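Modulator of the activity of Ets CG15085-PA (Drosophila melanogaster, PDB 1SV0) binds the SAM domain of the Ets-family repressor Yan through its own SAM domain, probably depolymerizing Yan and so relieving repression. Local coordinates at residues Trp20-Asn25 and Arg70-Arg75. Residues are numbered along the deposited sequence; the frame is centred on the assembly and turned at random.
Sequences WKWLIN and RDFRVR
Asp71 OD1 takes two hydrogen bonds, one from each helix. Trp22 NE1 donates its N-H to this oxygen over 2.8 Å in a nearly straight bond (162°), with the oxygen close to the indole plane but the nitrogen standing above the plane of the carboxylate. From the opposite face of that plane, on the syn side of OD1, comes Arg75 NE at 3.0 Å, completing a salt bridge one helical turn along 70-75. Aspartate suits the place because its short side chain offers an anionic acceptor to a buried indole N-H, and the arginine probably offsets its charge; Arg75 also pairs with Asp5 through NH2. Trp22 CD1 lies over one face of the Arg75 guanidinium, the two planes steeply inclined.

With CB already pointing toward helix 65-80, CG anti to the backbone N (chi1 165°) carries the indole across between segments 20-25 and 70-75, whose axes come within 12.2 Å. Tryptophan is wide enough for this span and joins an edge N-H to an apolar face, to which Phe72 presents a ring edge, a T-shaped pair with centroids 5.8 Å apart. Leucine in place of Trp22 would probably leave Asp71 without its donor from helix 16-30 and open a gap beside Phe72. Leu49 of helix 46-51 touches both aromatic side chains, adding a third helix to this core, bordered by the Asp71-Arg75 salt bridge, of the compact, all-helical SAM domain fold.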
ATOM      1  N   TRP C  20       9.225   2.508  -7.417  1.00 24.51           N
ATOM      2  CA  TRP C  20      10.332   3.436  -7.195  1.00 25.92           C
ATOM      3  C   TRP C  20      10.870   4.024  -8.494  1.00 24.07           C
ATOM      4  O   TRP C  20      11.161   5.217  -8.564  1.00 21.88           O
ATOM      5  CB  TRP C  20      11.451   2.731  -6.420  1.00 26.55           C
ATOM      6  CG  TRP C  20      11.146   2.596  -4.963  1.00 29.86           C
ATOM      7  CD1 TRP C  20       9.908   2.455  -4.387  1.00 30.95           C
ATOM      8  CD2 TRP C  20      12.090   2.589  -3.889  1.00 30.11           C
ATOM      9  NE1 TRP C  20      10.030   2.363  -3.015  1.00 31.00           N
ATOM     10  CE2 TRP C  20      11.358   2.442  -2.685  1.00 31.35           C
ATOM     11  CE3 TRP C  20      13.487   2.698  -3.824  1.00 30.78           C
ATOM     12  CZ2 TRP C  20      11.978   2.403  -1.430  1.00 33.85           C
ATOM     13  CZ3 TRP C  20      14.103   2.660  -2.573  1.00 33.61           C
ATOM     14  CH2 TRP C  20      13.346   2.515  -1.395  1.00 33.29           C
ATOM     15  N   LYS C  21      11.008   3.187  -9.517  1.00 22.37           N
ATOM     16  CA  LYS C  21      11.482   3.662 -10.809  1.00 24.67           C
ATOM     17  C   LYS C  21      10.475   4.658 -11.394  1.00 24.99           C
ATOM     18  O   LYS C  21      10.868   5.678 -11.970  1.00 24.35           O
ATOM     19  CB  LYS C  21      11.717   2.473 -11.753  1.00 24.61           C
ATOM     20  CG  LYS C  21      13.107   1.855 -11.563  1.00 28.69           C
ATOM     21  CD  LYS C  21      13.170   0.379 -11.900  1.00 32.61           C
ATOM     22  CE  LYS C  21      12.495   0.016 -13.207  1.00 35.71           C
ATOM     23  NZ  LYS C  21      12.526  -1.471 -13.411  1.00 34.50           N
ATOM     24  N   TRP C  22       9.184   4.365 -11.237  1.00 22.10           N
ATOM     25  CA  TRP C  22       8.123   5.262 -11.715  1.00 23.36           C
ATOM     26  C   TRP C  22       8.190   6.603 -10.978  1.00 23.13           C
ATOM     27  O   TRP C  22       7.973   7.661 -11.569  1.00 22.13           O
ATOM     28  CB  TRP C  22       6.743   4.630 -11.480  1.00 22.45           C
ATOM     29  CG  TRP C  22       5.585   5.591 -11.608  1.00 23.93           C
ATOM     30  CD1 TRP C  22       5.129   6.198 -12.761  1.00 24.35           C
ATOM     31  CD2 TRP C  22       4.727   6.045 -10.553  1.00 22.96           C
ATOM     32  NE1 TRP C  22       4.045   6.989 -12.478  1.00 22.06           N
ATOM     33  CE2 TRP C  22       3.772   6.916 -11.136  1.00 25.06           C
ATOM     34  CE3 TRP C  22       4.666   5.799  -9.170  1.00 23.48           C
ATOM     35  CZ2 TRP C  22       2.764   7.544 -10.379  1.00 25.03           C
ATOM     36  CZ3 TRP C  22       3.656   6.423  -8.413  1.00 24.55           C
ATOM     37  CH2 TRP C  22       2.721   7.285  -9.026  1.00 25.21           C
ATOM     38  N   LEU C  23       8.481   6.556  -9.680  1.00 22.75           N
ATOM     39  CA  LEU C  23       8.565   7.781  -8.885  1.00 23.85           C
ATOM     40  C   LEU C  23       9.738   8.637  -9.352  1.00 24.08           C
ATOM     41  O   LEU C  23       9.621   9.859  -9.470  1.00 21.06           O
ATOM     42  CB  LEU C  23       8.723   7.442  -7.397  1.00 24.17           C
ATOM     43  CG  LEU C  23       7.461   6.931  -6.695  1.00 25.69           C
ATOM     44  CD1 LEU C  23       7.815   6.423  -5.289  1.00 25.86           C
ATOM     45  CD2 LEU C  23       6.437   8.063  -6.613  1.00 24.27           C
ATOM     46  N   ILE C  24      10.873   7.990  -9.600  1.00 23.98           N
ATOM     47  CA  ILE C  24      12.059   8.697 -10.075  1.00 25.95           C
ATOM     48  C   ILE C  24      11.764   9.344 -11.439  1.00 25.25           C
ATOM     49  O   ILE C  24      12.123  10.497 -11.673  1.00 26.09           O
ATOM     50  CB  ILE C  24      13.268   7.732 -10.194  1.00 25.90           C
ATOM     51  CG1 ILE C  24      13.752   7.351  -8.792  1.00 26.14           C
ATOM     52  CG2 ILE C  24      14.397   8.384 -11.002  1.00 24.93           C
ATOM     53  CD1 ILE C  24      14.806   6.267  -8.788  1.00 32.10           C
ATOM     54  N   ASN C  25      11.114   8.600 -12.332  1.00 25.10           N
ATOM     55  CA  ASN C  25      10.743   9.131 -13.650  1.00 27.65           C
ATOM     56  C   ASN C  25       9.796  10.321 -13.520  1.00 26.93           C
ATOM     57  O   ASN C  25       9.916  11.304 -14.255  1.00 26.23           O
ATOM     58  CB  ASN C  25      10.055   8.057 -14.510  1.00 27.65           C
ATOM     59  CG  ASN C  25      11.031   7.041 -15.058  1.00 30.52           C
ATOM     60  OD1 ASN C  25      12.215   7.330 -15.216  1.00 30.23           O
ATOM     61  ND2 ASN C  25      10.536   5.849 -15.369  1.00 32.95           N
ATOM     62  N   ARG C  70      -2.649  11.314 -10.212  1.00 33.88           N
ATOM     63  CA  ARG C  70      -3.219  11.459 -11.541  1.00 37.25           C
ATOM     64  C   ARG C  70      -2.576  10.507 -12.552  1.00 37.10           C
ATOM     65  O   ARG C  70      -3.279   9.806 -13.281  1.00 36.65           O
ATOM     66  CB  ARG C  70      -3.048  12.906 -11.989  1.00 40.82           C
ATOM     67  CG  ARG C  70      -3.840  13.308 -13.213  1.00 48.81           C
ATOM     68  CD  ARG C  70      -3.791  14.825 -13.366  1.00 52.29           C
ATOM     69  NE  ARG C  70      -4.287  15.494 -12.163  1.00 56.25           N
ATOM     70  CZ  ARG C  70      -4.269  16.812 -11.976  1.00 58.62           C
ATOM     71  NH1 ARG C  70      -3.774  17.614 -12.912  1.00 59.58           N
ATOM     72  NH2 ARG C  70      -4.754  17.329 -10.854  1.00 58.44           N
ATOM     73  N   ASP C  71      -1.246  10.484 -12.583  1.00 34.17           N
ATOM     74  CA  ASP C  71      -0.508   9.630 -13.507  1.00 33.79           C
ATOM     75  C   ASP C  71      -0.769   8.143 -13.275  1.00 33.23           C
ATOM     76  O   ASP C  71      -0.935   7.382 -14.235  1.00 30.88           O
ATOM     77  CB  ASP C  71       0.994   9.926 -13.397  1.00 34.77           C
ATOM     78  CG  ASP C  71       1.809   9.245 -14.480  1.00 37.81           C
ATOM     79  OD1 ASP C  71       2.268   8.099 -14.265  1.00 39.01           O
ATOM     80  OD2 ASP C  71       1.987   9.859 -15.553  1.00 38.67           O
ATOM     81  N   PHE C  72      -0.812   7.725 -12.009  1.00 31.26           N
ATOM     82  CA  PHE C  72      -1.065   6.318 -11.701  1.00 32.34           C
ATOM     83  C   PHE C  72      -2.463   5.897 -12.166  1.00 33.81           C
ATOM     84  O   PHE C  72      -2.639   4.817 -12.738  1.00 32.88           O
ATOM     85  CB  PHE C  72      -0.929   6.043 -10.199  1.00 30.36           C
ATOM     86  CG  PHE C  72      -0.936   4.581  -9.854  1.00 31.41           C
ATOM     87  CD1 PHE C  72       0.219   3.817  -9.987  1.00 30.89           C
ATOM     88  CD2 PHE C  72      -2.104   3.959  -9.421  1.00 30.53           C
ATOM     89  CE1 PHE C  72       0.214   2.455  -9.693  1.00 33.38           C
ATOM     90  CE2 PHE C  72      -2.119   2.591  -9.121  1.00 31.76           C
ATOM     91  CZ  PHE C  72      -0.963   1.840  -9.257  1.00 31.22           C
ATOM     92  N   ARG C  73      -3.450   6.751 -11.916  1.00 35.43           N
ATOM     93  CA  ARG C  73      -4.831   6.484 -12.318  1.00 37.67           C
ATOM     94  C   ARG C  73      -4.961   6.309 -13.831  1.00 37.48           C
ATOM     95  O   ARG C  73      -5.694   5.437 -14.304  1.00 34.80           O
ATOM     96  CB  ARG C  73      -5.742   7.629 -11.853  1.00 40.78           C
ATOM     97  CG  ARG C  73      -6.600   7.286 -10.655  1.00 47.56           C
ATOM     98  CD  ARG C  73      -5.774   6.700  -9.538  1.00 51.57           C
ATOM     99  NE  ARG C  73      -6.607   6.167  -8.465  1.00 58.02           N
ATOM    100  CZ  ARG C  73      -7.486   5.180  -8.610  1.00 60.20           C
ATOM    101  NH1 ARG C  73      -7.661   4.600  -9.790  1.00 61.52           N
ATOM    102  NH2 ARG C  73      -8.193   4.769  -7.567  1.00 62.42           N
ATOM    103  N   VAL C  74      -4.258   7.151 -14.585  1.00 36.92           N
ATOM    104  CA  VAL C  74      -4.286   7.077 -16.039  1.00 38.38           C
ATOM    105  C   VAL C  74      -3.740   5.725 -16.487  1.00 38.65           C
ATOM    106  O   VAL C  74      -4.332   5.056 -17.337  1.00 37.50           O
ATOM    107  CB  VAL C  74      -3.426   8.187 -16.675  1.00 39.75           C
ATOM    108  CG1 VAL C  74      -3.362   7.992 -18.186  1.00 41.02           C
ATOM    109  CG2 VAL C  74      -4.003   9.554 -16.332  1.00 40.77           C
ATOM    110  N   ARG C  75      -2.607   5.329 -15.913  1.00 36.95           N
ATOM    111  CA  ARG C  75      -1.992   4.055 -16.253  1.00 36.01           C
ATOM    112  C   ARG C  75      -2.927   2.899 -15.905  1.00 36.80           C
ATOM    113  O   ARG C  75      -3.100   1.968 -16.695  1.00 35.16           O
ATOM    114  CB  ARG C  75      -0.656   3.891 -15.517  1.00 33.97           C
ATOM    115  CG  ARG C  75       0.474   4.744 -16.081  1.00 34.58           C
ATOM    116  CD  ARG C  75       1.710   4.688 -15.193  1.00 32.42           C
ATOM    117  NE  ARG C  75       2.791   5.534 -15.694  1.00 33.90           N
ATOM    118  CZ  ARG C  75       3.771   5.120 -16.494  1.00 35.92           C
ATOM    119  NH1 ARG C  75       3.827   3.858 -16.900  1.00 33.29           N
ATOM    120  NH2 ARG C  75       4.706   5.978 -16.886  1.00 38.23           N
TER